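Side-chain contacts in histone-lysine N-methyltransferase, H3 lysine-9 specific SUVH4 (Arabidopsis thaliana, PDB 4QEO), which methylates the tail of histone H3 at a repressive site and binds methylated DNA, which links the two kinds of chromatin methylation: residues 27-30 and 35-38; 269-274 and 455-460; 358-361 and 367-370. All blocks are in the same frame, centred on the assembly; numbering follows the deposited sequence.

The three contacts contrast two ways of presenting a bound partner. Contact 1, partly buried, is a slight helix-to-helix touch whose second segment carries an arginine against the DNA; it has few apolar atoms at its joint and its charges on the nucleic-acid side. Contacts 2 and 3 are buried, lie across the chain's centre from contact 1, and share S-adenosyl-L-homocysteine. Contact 3 is local hairpin pairing, rich in backbone bonds and in arginine-aromatic packing, whereas contact 2 joins segments 181 residues apart, mostly through side chains. The hairpin of 358-370 is nested within the loop that contact 2 closes, and the two touch where Phe458 packs on Trp367 and Val369.

Contact 1: 27-30 and 35-38; sequences LCVQ and RPDL. With nucleotides of chain B.
The guanidinium of Arg35 is held flat between a sugar and a leucine. Over one face lies O4' of DT9 of chain B, 3.3 Å from Arg35 CZ; over the opposite face sits Leu38 CD1. At the edge comes the carboxylate of Asp37, gripped side-on: Arg35 NE meets Asp37 OD1 at 2.9 Å, and Arg35 NH2 meets Asp37 OD2 at the same distance of 2.9 Å. Both oxygens use their syn lone pairs, and both lie close to the guanidinium plane, so the salt bridge fixes the rotation of the group. Bends at chi2 and chi3 (-59° and -62°) fold the arginine back to reach an aspartate only two residues on.

The joint between the helices is apolar and small. Pro36, in the first turn of helix 36-46, sets its CB 3.7 Å from Cys28 CB, while its CG meets Val29 CG2, also at 3.7 Å, on the last turn of helix 10-30. Beyond the joint, Val29 rests on Val317 and Arg35 on Trp84.

Arg35 NH1 also donates to N3 of an adenine base of the bound nucleic acid, a minor-groove acceptor. A leucine in its place would probably leave that N3 without this donor and Asp37 without the two-bond grip of its salt-bridge partner beside the sugar. The chemistry implies division of labour: proline packing joins the helices, while Asp37 orients the arginine and is likely to temper its charge, leaving a flat cation pressed on the sugar.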
loop_
_atom_site.group_PDB
_atom_site.type_symbol
_atom_site.label_atom_id
_atom_site.label_comp_id
_atom_site.label_asym_id
_atom_site.label_seq_id
_atom_site.Cartn_x
_atom_site.Cartn_y
_atom_site.Cartn_z
ATOM N N LEU A 27 0.187 -12.105 -9.261
ATOM C CA LEU A 27 -0.092 -13.265 -10.097
ATOM C C LEU A 27 1.078 -13.598 -11.015
ATOM O O LEU A 27 1.367 -14.774 -11.234
ATOM C CB LEU A 27 -1.356 -13.076 -10.927
ATOM C CG LEU A 27 -2.706 -13.160 -10.227
ATOM C CD1 LEU A 27 -3.780 -12.584 -11.140
ATOM C CD2 LEU A 27 -3.052 -14.611 -9.836
ATOM N N CYS A 28 1.736 -12.576 -11.572
ATOM C CA CYS A 28 2.903 -12.814 -12.429
ATOM C C CYS A 28 4.110 -13.309 -11.631
ATOM O O CYS A 28 4.873 -14.149 -12.111
ATOM C CB CYS A 28 3.273 -11.553 -13.239
ATOM S SG CYS A 28 1.989 -11.098 -14.407
ATOM N N VAL A 29 4.286 -12.782 -10.420
ATOM C CA VAL A 29 5.311 -13.296 -9.512
ATOM C C VAL A 29 5.079 -14.802 -9.238
ATOM O O VAL A 29 6.007 -15.619 -9.324
ATOM C CB VAL A 29 5.348 -12.508 -8.183
ATOM C CG1 VAL A 29 6.242 -13.213 -7.154
ATOM C CG2 VAL A 29 5.825 -11.060 -8.412
ATOM N N GLN A 30 3.835 -15.159 -8.933
ATOM C CA GLN A 30 3.476 -16.554 -8.686
ATOM C C GLN A 30 3.743 -17.423 -9.910
ATOM O O GLN A 30 4.235 -18.550 -9.796
ATOM C CB GLN A 30 2.007 -16.682 -8.267
ATOM C CG GLN A 30 1.540 -18.132 -8.104
ATOM C CD GLN A 30 0.243 -18.261 -7.321
ATOM O OE1 GLN A 30 0.247 -18.687 -6.162
ATOM N NE2 GLN A 30 -0.874 -17.909 -7.952
ATOM N N ARG A 35 10.430 -10.225 -14.851
ATOM C CA ARG A 35 9.959 -8.855 -14.748
ATOM C C ARG A 35 8.458 -8.815 -14.582
ATOM O O ARG A 35 7.759 -8.273 -15.385
ATOM C CB ARG A 35 10.442 -7.992 -15.896
ATOM C CG ARG A 35 11.911 -7.692 -15.868
ATOM C CD ARG A 35 12.332 -6.989 -14.605
ATOM N NE ARG A 35 11.684 -5.706 -14.442
ATOM C CZ ARG A 35 12.147 -4.571 -14.920
ATOM N NH1 ARG A 35 13.246 -4.545 -15.618
ATOM N NH2 ARG A 35 11.484 -3.465 -14.720
ATOM N N PRO A 36 7.973 -9.445 -13.531
ATOM C CA PRO A 36 6.545 -9.533 -13.260
ATOM C C PRO A 36 5.924 -8.156 -13.080
ATOM O O PRO A 36 4.771 -8.009 -13.308
ATOM C CB PRO A 36 6.481 -10.327 -11.973
ATOM C CG PRO A 36 7.830 -10.285 -11.412
ATOM C CD PRO A 36 8.762 -10.166 -12.545
ATOM N N ASP A 37 6.710 -7.181 -12.674
ATOM C CA ASP A 37 6.249 -5.810 -12.637
ATOM C C ASP A 37 5.841 -5.321 -14.011
ATOM O O ASP A 37 4.817 -4.745 -14.155
ATOM C CB ASP A 37 7.300 -4.875 -12.028
ATOM C CG ASP A 37 8.644 -4.877 -12.776
ATOM O OD1 ASP A 37 9.136 -5.927 -13.169
ATOM O OD2 ASP A 37 9.230 -3.830 -12.927
ATOM N N LEU A 38 6.617 -5.628 -15.020
ATOM C CA LEU A 38 6.299 -5.200 -16.387
ATOM C C LEU A 38 5.169 -6.044 -16.969
ATOM O O LEU A 38 4.307 -5.541 -17.708
ATOM C CB LEU A 38 7.541 -5.260 -17.280
ATOM C CG LEU A 38 8.711 -4.375 -16.843
ATOM C CD1 LEU A 38 9.821 -4.412 -17.902
ATOM C CD2 LEU A 38 8.245 -2.947 -16.560
ATOM P P DT B 9 12.180 0.237 -10.889
ATOM O OP1 DT B 9 10.769 0.221 -10.775
ATOM O OP2 DT B 9 12.963 1.034 -10.002
ATOM O "O5'" DT B 9 12.704 -1.255 -10.804
ATOM C "C5'" DT B 9 12.022 -2.309 -11.483
ATOM C "C4'" DT B 9 12.847 -3.574 -11.503
ATOM O "O4'" DT B 9 13.944 -3.436 -12.401
ATOM C "C3'" DT B 9 13.473 -3.999 -10.174
ATOM O "O3'" DT B 9 12.655 -4.981 -9.561
ATOM C "C2'" DT B 9 14.815 -4.590 -10.564
ATOM C "C1'" DT B 9 14.887 -4.420 -12.070
ATOM N N1 DT B 9 16.173 -3.976 -12.591
ATOM C C2 DT B 9 16.754 -4.690 -13.611
ATOM O O2 DT B 9 16.277 -5.711 -14.062
ATOM N N3 DT B 9 17.928 -4.166 -14.075
ATOM C C4 DT B 9 18.554 -3.019 -13.644
ATOM O O4 DT B 9 19.594 -2.662 -14.170
ATOM C C5 DT B 9 17.878 -2.307 -12.591
ATOM C C7 DT B 9 18.495 -1.060 -12.045
ATOM C C6 DT B 9 16.728 -2.806 -12.134
#

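Contact 2: 269-274 and 455-460. With SAH (S-adenosyl-L-homocysteine), chain E.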
loop_
_atom_site.group_PDB
_atom_site.type_symbol
_atom_site.label_atom_id
_atom_site.label_comp_id
_atom_site.label_asym_id
_atom_site.label_seq_id
_atom_site.Cartn_x
_atom_site.Cartn_y
_atom_site.Cartn_z
ATOM N N SER A 269 -3.493 0.091 30.297
ATOM C CA SER A 269 -4.253 0.136 31.547
ATOM C C SER A 269 -5.651 -0.463 31.388
ATOM O O SER A 269 -6.430 -0.017 30.553
ATOM C CB SER A 269 -4.363 1.572 32.064
ATOM O OG SER A 269 -3.096 2.206 32.112
ATOM N N GLY A 270 -5.951 -1.485 32.185
ATOM C CA GLY A 270 -7.234 -2.163 32.121
ATOM C C GLY A 270 -7.276 -3.203 31.020
ATOM O O GLY A 270 -8.317 -3.812 30.760
ATOM N N PHE A 271 -6.128 -3.417 30.383
ATOM C CA PHE A 271 -6.022 -4.296 29.224
ATOM C C PHE A 271 -4.763 -5.152 29.316
ATOM O O PHE A 271 -3.690 -4.651 29.632
ATOM C CB PHE A 271 -6.012 -3.456 27.939
ATOM C CG PHE A 271 -5.829 -4.257 26.680
ATOM C CD1 PHE A 271 -6.911 -4.884 26.079
ATOM C CD2 PHE A 271 -4.577 -4.368 26.088
ATOM C CE1 PHE A 271 -6.748 -5.610 24.913
ATOM C CE2 PHE A 271 -4.401 -5.095 24.924
ATOM C CZ PHE A 271 -5.485 -5.719 24.334
ATOM N N THR A 272 -4.887 -6.445 29.045
ATOM C CA THR A 272 -3.719 -7.326 29.108
ATOM C C THR A 272 -3.418 -7.964 27.762
ATOM O O THR A 272 -4.274 -8.592 27.140
ATOM C CB THR A 272 -3.834 -8.446 30.183
ATOM O OG1 THR A 272 -5.016 -9.222 29.955
ATOM C CG2 THR A 272 -3.852 -7.862 31.595
ATOM N N TYR A 273 -2.174 -7.814 27.335
ATOM C CA TYR A 273 -1.764 -8.239 26.009
ATOM C C TYR A 273 -1.600 -9.741 25.907
ATOM O O TYR A 273 -0.884 -10.345 26.703
ATOM C CB TYR A 273 -0.450 -7.561 25.627
ATOM C CG TYR A 273 -0.229 -7.484 24.136
ATOM C CD1 TYR A 273 0.233 -8.584 23.427
ATOM C CD2 TYR A 273 -0.475 -6.306 23.442
ATOM C CE1 TYR A 273 0.437 -8.521 22.064
ATOM C CE2 TYR A 273 -0.275 -6.231 22.071
ATOM C CZ TYR A 273 0.185 -7.340 21.388
ATOM O OH TYR A 273 0.388 -7.279 20.026
ATOM N N ILE A 274 -2.266 -10.337 24.919
ATOM C CA ILE A 274 -2.078 -11.744 24.588
ATOM C C ILE A 274 -1.787 -11.914 23.096
ATOM O O ILE A 274 -2.189 -11.082 22.275
ATOM C CB ILE A 274 -3.308 -12.590 24.982
ATOM C CG1 ILE A 274 -4.563 -12.073 24.284
ATOM C CG2 ILE A 274 -3.507 -12.570 26.496
ATOM C CD1 ILE A 274 -5.843 -12.791 24.704
ATOM N N PHE A 455 -2.585 -6.217 19.492
ATOM C CA PHE A 455 -2.663 -4.796 19.123
ATOM C C PHE A 455 -3.782 -4.443 18.146
ATOM O O PHE A 455 -4.118 -3.265 17.968
ATOM C CB PHE A 455 -1.318 -4.275 18.590
ATOM C CG PHE A 455 -0.993 -4.714 17.181
ATOM C CD1 PHE A 455 -1.389 -3.949 16.092
ATOM C CD2 PHE A 455 -0.269 -5.874 16.948
ATOM C CE1 PHE A 455 -1.090 -4.341 14.803
ATOM C CE2 PHE A 455 0.040 -6.269 15.658
ATOM C CZ PHE A 455 -0.364 -5.497 14.583
ATOM N N ALA A 456 -4.340 -5.467 17.511
ATOM C CA ALA A 456 -5.372 -5.288 16.496
ATOM C C ALA A 456 -6.510 -4.390 16.955
ATOM O O ALA A 456 -7.041 -3.609 16.164
ATOM C CB ALA A 456 -5.921 -6.647 16.063
ATOM N N ARG A 457 -6.882 -4.502 18.230
ATOM C CA ARG A 457 -8.005 -3.735 18.773
ATOM C C ARG A 457 -7.794 -2.212 18.764
ATOM O O ARG A 457 -8.752 -1.449 18.919
ATOM C CB ARG A 457 -8.347 -4.219 20.192
ATOM C CG ARG A 457 -7.173 -4.172 21.159
ATOM C CD ARG A 457 -7.268 -2.988 22.102
ATOM N NE ARG A 457 -8.247 -3.228 23.157
ATOM C CZ ARG A 457 -8.629 -2.321 24.051
ATOM N NH1 ARG A 457 -9.526 -2.642 24.969
ATOM N NH2 ARG A 457 -8.121 -1.096 24.024
ATOM N N PHE A 458 -6.550 -1.773 18.594
ATOM C CA PHE A 458 -6.237 -0.346 18.602
ATOM C C PHE A 458 -6.379 0.291 17.221
ATOM O O PHE A 458 -6.228 1.509 17.066
ATOM C CB PHE A 458 -4.819 -0.106 19.133
ATOM C CG PHE A 458 -4.667 -0.398 20.596
ATOM C CD1 PHE A 458 -5.223 0.448 21.541
ATOM C CD2 PHE A 458 -3.976 -1.520 21.029
ATOM C CE1 PHE A 458 -5.097 0.182 22.893
ATOM C CE2 PHE A 458 -3.839 -1.791 22.380
ATOM C CZ PHE A 458 -4.401 -0.935 23.312
ATOM N N ILE A 459 -6.668 -0.534 16.220
ATOM C CA ILE A 459 -6.767 -0.041 14.849
ATOM C C ILE A 459 -8.130 0.573 14.547
ATOM O O ILE A 459 -9.160 -0.071 14.718
ATOM C CB ILE A 459 -6.433 -1.145 13.832
ATOM C CG1 ILE A 459 -4.991 -1.626 14.048
ATOM C CG2 ILE A 459 -6.662 -0.637 12.412
ATOM C CD1 ILE A 459 -4.612 -2.944 13.311
ATOM N N ASN A 460 -8.132 1.824 14.090
ATOM C CA ASN A 460 -9.374 2.552 13.874
ATOM C C ASN A 460 -10.081 2.231 12.571
ATOM O O ASN A 460 -9.502 1.621 11.672
ATOM C CB ASN A 460 -9.133 4.063 13.964
ATOM C CG ASN A 460 -8.782 4.496 15.365
ATOM O OD1 ASN A 460 -9.388 4.030 16.339
ATOM N ND2 ASN A 460 -7.786 5.366 15.485
HETATM N N SAH E . -9.421 4.432 19.044
HETATM C CA SAH E . -9.854 3.251 19.783
HETATM C CB SAH E . -9.454 1.972 19.047
HETATM C CG SAH E . -10.512 1.463 18.067
HETATM S SD SAH E . -11.881 0.627 18.913
HETATM C C SAH E . -9.337 3.273 21.219
HETATM O O SAH E . -9.219 2.230 21.862
HETATM O OXT SAH E . -9.026 4.333 21.770
HETATM C "C5'" SAH E . -13.153 1.564 18.032
HETATM C "C4'" SAH E . -13.572 2.795 18.822
HETATM O "O4'" SAH E . -12.694 3.863 18.511
HETATM C "C3'" SAH E . -14.984 3.243 18.483
HETATM O "O3'" SAH E . -15.885 2.888 19.503
HETATM C "C2'" SAH E . -14.892 4.748 18.363
HETATM O "O2'" SAH E . -15.286 5.366 19.567
HETATM C "C1'" SAH E . -13.420 5.010 18.122
HETATM N N9 SAH E . -13.241 5.223 16.678
HETATM C C8 SAH E . -12.757 4.316 15.768
HETATM N N7 SAH E . -12.768 4.886 14.543
HETATM C C5 SAH E . -13.265 6.137 14.659
HETATM C C6 SAH E . -13.495 7.140 13.728
HETATM N N6 SAH E . -13.199 6.934 12.447
HETATM N N1 SAH E . -14.027 8.344 14.146
HETATM C C2 SAH E . -14.328 8.550 15.479
HETATM N N3 SAH E . -14.096 7.547 16.400
HETATM C C4 SAH E . -13.570 6.364 15.996
#
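Phe271 and Arg457 make the closely packed, buried part of this contact, sliding past each other in opposite directions. Arg457 NE comes within 3.3 Å of Phe271 CE1, and Arg457 CD lies over the face of the ring, 4.3 Å from its centroid, in a CH-pi contact. The guanidinium makes an off-centre cation-pi interaction, its plane turned 45° from the ring. Bends at chi2 (103°) and chi3 bring the arginine chain across the phenylalanine; the same CD also stands over the centre of one face of Phe458. That second ring directs its edge at the face of Phe271, an edge-to-face pair with centroids 5.7 Å apart. The charged end has further partners: Arg457 NE donates to Ala449 O, and the guanidinium makes a cation-pi contact with Tyr402.

Tyr273, partly exposed, is held less firmly. Its hydroxyl reaches the edge of the Phe455 ring, 3.4 Å from Phe455 CD2, but the bond it accepts from Phe455 N is weak, at 3.2 Å with an N-H...O angle of 130°. Glu250 is the stronger polar partner of that hydroxyl. Gly270 and Thr272, on either side of Phe271 in the chain, are exposed.

Residues 457-460 line the S-adenosyl-L-homocysteine pocket, so the contact braces Arg457 and Phe458 from the Pre-SET side. The ligand's amino N donates to Asn460 OD1 at 2.7 Å, while Asn460 ND2 is taken by Glu497 and Trp367 O. Within the fold, strand 272-273 of the Pre-SET region runs parallel to 452-453; Phe455 and, in the 3-10 turn 456-458, Ala456 pack against strand 380-383, and Phe458 packs against strand 367-371.

Contact 3: 358-361 and 367-370; sequences EVFR and WAVR. With SAH (S-adenosyl-L-homocysteine), chain E.
Backbone bonds pair Glu358 with Arg370 and Phe360 with Ala368, the hydrogen-bonded pairs of an antiparallel arrangement; the shortest runs from Ala368 N to Phe360 O, 2.8 Å. Between them Val359 faces Val369 as a non-hydrogen-bonded pair, their CG2 methyls 3.7 Å apart.

The ionic contact joins Glu358 and Arg370, which lie side by side. Arg370 NE donates to Glu358 OE1 at 3.1 Å, within the guanidinium plane but from above the carboxylate, whose plane is turned 83° from it; the bond from Arg370 NH2 to Glu358 OE2 is weak. Trp372 also bonds OE1, and Thr257 OE2.

These strands, 357-361 and 367-371, form a beta hairpin of the SET region, with strand 256-257 running parallel along the other edge of 357-361.

Pi contacts fall on both faces of the hairpin. Phe360 CG, between its backbone N and carbonyl carbon (chi1 67°), lays the ring between Ala368 CB, 3.7 Å from its centroid, and the Arg370 guanidinium, a flat cation-pi stack with centres 4.0 Å apart. On the opposite face Arg361 crosses Trp367, CD over the six-membered ring, its upright guanidinium cation-pi to the five-membered one.

Trp367 gives S-adenosyl-L-homocysteine two backbone bonds, N to OXT (2.7 Å, 169°) and O from the ligand's amino N (2.6 Å); Lys365, Asn460, His461 and Tyr522 add others.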
loop_
_atom_site.group_PDB
_atom_site.type_symbol
_atom_site.label_atom_id
_atom_site.label_comp_id
_atom_site.label_asym_id
_atom_site.label_seq_id
_atom_site.Cartn_x
_atom_site.Cartn_y
_atom_site.Cartn_z
ATOM N N GLU A 358 3.486 1.513 15.795
ATOM C CA GLU A 358 3.352 2.407 16.924
ATOM C C GLU A 358 1.877 2.642 17.206
ATOM O O GLU A 358 1.081 2.812 16.282
ATOM C CB GLU A 358 4.062 3.730 16.622
ATOM C CG GLU A 358 3.866 4.810 17.673
ATOM C CD GLU A 358 4.345 6.186 17.206
ATOM O OE1 GLU A 358 4.864 6.296 16.075
ATOM O OE2 GLU A 358 4.193 7.163 17.973
ATOM N N VAL A 359 1.507 2.612 18.481
ATOM C CA VAL A 359 0.180 3.059 18.876
ATOM C C VAL A 359 0.315 4.509 19.300
ATOM O O VAL A 359 1.253 4.862 20.007
ATOM C CB VAL A 359 -0.390 2.206 20.026
ATOM C CG1 VAL A 359 -1.661 2.833 20.585
ATOM C CG2 VAL A 359 -0.663 0.795 19.537
ATOM N N PHE A 360 -0.591 5.361 18.839
ATOM C CA PHE A 360 -0.544 6.772 19.199
ATOM C C PHE A 360 -1.922 7.339 19.501
ATOM O O PHE A 360 -2.922 6.883 18.954
ATOM C CB PHE A 360 0.139 7.593 18.104
ATOM C CG PHE A 360 -0.626 7.649 16.809
ATOM C CD1 PHE A 360 -0.586 6.589 15.915
ATOM C CD2 PHE A 360 -1.359 8.778 16.469
ATOM C CE1 PHE A 360 -1.278 6.650 14.711
ATOM C CE2 PHE A 360 -2.053 8.843 15.271
ATOM C CZ PHE A 360 -2.009 7.777 14.391
ATOM N N ARG A 361 -1.966 8.333 20.384
ATOM C CA ARG A 361 -3.206 9.022 20.694
ATOM C C ARG A 361 -3.561 9.936 19.537
ATOM O O ARG A 361 -2.766 10.788 19.133
ATOM C CB ARG A 361 -3.076 9.828 21.991
ATOM C CG ARG A 361 -4.401 10.345 22.556
ATOM C CD ARG A 361 -5.183 9.245 23.282
ATOM N NE ARG A 361 -6.577 9.628 23.519
ATOM C CZ ARG A 361 -7.517 8.808 23.986
ATOM N NH1 ARG A 361 -7.227 7.546 24.273
ATOM N NH2 ARG A 361 -8.757 9.250 24.162
ATOM N N TRP A 367 -7.150 5.923 20.640
ATOM C CA TRP A 367 -5.944 5.237 20.194
ATOM C C TRP A 367 -5.980 4.888 18.702
ATOM O O TRP A 367 -7.039 4.600 18.139
ATOM C CB TRP A 367 -5.667 4.008 21.067
ATOM C CG TRP A 367 -5.429 4.375 22.495
ATOM C CD1 TRP A 367 -6.252 4.130 23.558
ATOM C CD2 TRP A 367 -4.301 5.089 23.018
ATOM N NE1 TRP A 367 -5.697 4.632 24.713
ATOM C CE2 TRP A 367 -4.499 5.226 24.409
ATOM C CE3 TRP A 367 -3.136 5.617 22.448
ATOM C CZ2 TRP A 367 -3.580 5.874 25.235
ATOM C CZ3 TRP A 367 -2.223 6.257 23.269
ATOM C CH2 TRP A 367 -2.452 6.383 24.648
ATOM N N ALA A 368 -4.809 4.949 18.073
ATOM C CA ALA A 368 -4.637 4.641 16.655
ATOM C C ALA A 368 -3.338 3.863 16.463
ATOM O O ALA A 368 -2.499 3.844 17.353
ATOM C CB ALA A 368 -4.598 5.932 15.833
ATOM N N VAL A 369 -3.161 3.232 15.307
ATOM C CA VAL A 369 -1.908 2.526 15.018
ATOM C C VAL A 369 -1.328 3.006 13.693
ATOM O O VAL A 369 -2.069 3.232 12.732
ATOM C CB VAL A 369 -2.110 0.991 14.968
ATOM C CG1 VAL A 369 -0.829 0.278 14.519
ATOM C CG2 VAL A 369 -2.570 0.461 16.327
ATOM N N ARG A 370 -0.010 3.193 13.644
ATOM C CA ARG A 370 0.658 3.489 12.378
ATOM C C ARG A 370 1.922 2.662 12.217
ATOM O O ARG A 370 2.367 2.006 13.153
ATOM C CB ARG A 370 0.958 4.989 12.231
ATOM C CG ARG A 370 1.885 5.563 13.297
ATOM C CD ARG A 370 1.826 7.101 13.313
ATOM N NE ARG A 370 2.693 7.662 14.344
ATOM C CZ ARG A 370 2.490 8.835 14.944
ATOM N NH1 ARG A 370 1.435 9.571 14.628
ATOM N NH2 ARG A 370 3.336 9.266 15.869
HETATM N N SAH E . -9.421 4.432 19.044
HETATM C CA SAH E . -9.854 3.251 19.783
HETATM C CB SAH E . -9.454 1.972 19.047
HETATM C CG SAH E . -10.512 1.463 18.067
HETATM S SD SAH E . -11.881 0.627 18.913
HETATM C C SAH E . -9.337 3.273 21.219
HETATM O O SAH E . -9.219 2.230 21.862
HETATM O OXT SAH E . -9.026 4.333 21.770
HETATM C "C5'" SAH E . -13.153 1.564 18.032
HETATM C "C4'" SAH E . -13.572 2.795 18.822
HETATM O "O4'" SAH E . -12.694 3.863 18.511
HETATM C "C3'" SAH E . -14.984 3.243 18.483
HETATM O "O3'" SAH E . -15.885 2.888 19.503
HETATM C "C2'" SAH E . -14.892 4.748 18.363
HETATM O "O2'" SAH E . -15.286 5.366 19.567
HETATM C "C1'" SAH E . -13.420 5.010 18.122
HETATM N N9 SAH E . -13.241 5.223 16.678
HETATM C C8 SAH E . -12.757 4.316 15.768
HETATM N N7 SAH E . -12.768 4.886 14.543
HETATM C C5 SAH E . -13.265 6.137 14.659
HETATM C C6 SAH E . -13.495 7.140 13.728
HETATM N N6 SAH E . -13.199 6.934 12.447
HETATM N N1 SAH E . -14.027 8.344 14.146
HETATM C C2 SAH E . -14.328 8.550 15.479
HETATM N N3 SAH E . -14.096 7.547 16.400
HETATM C C4 SAH E . -13.570 6.364 15.996
#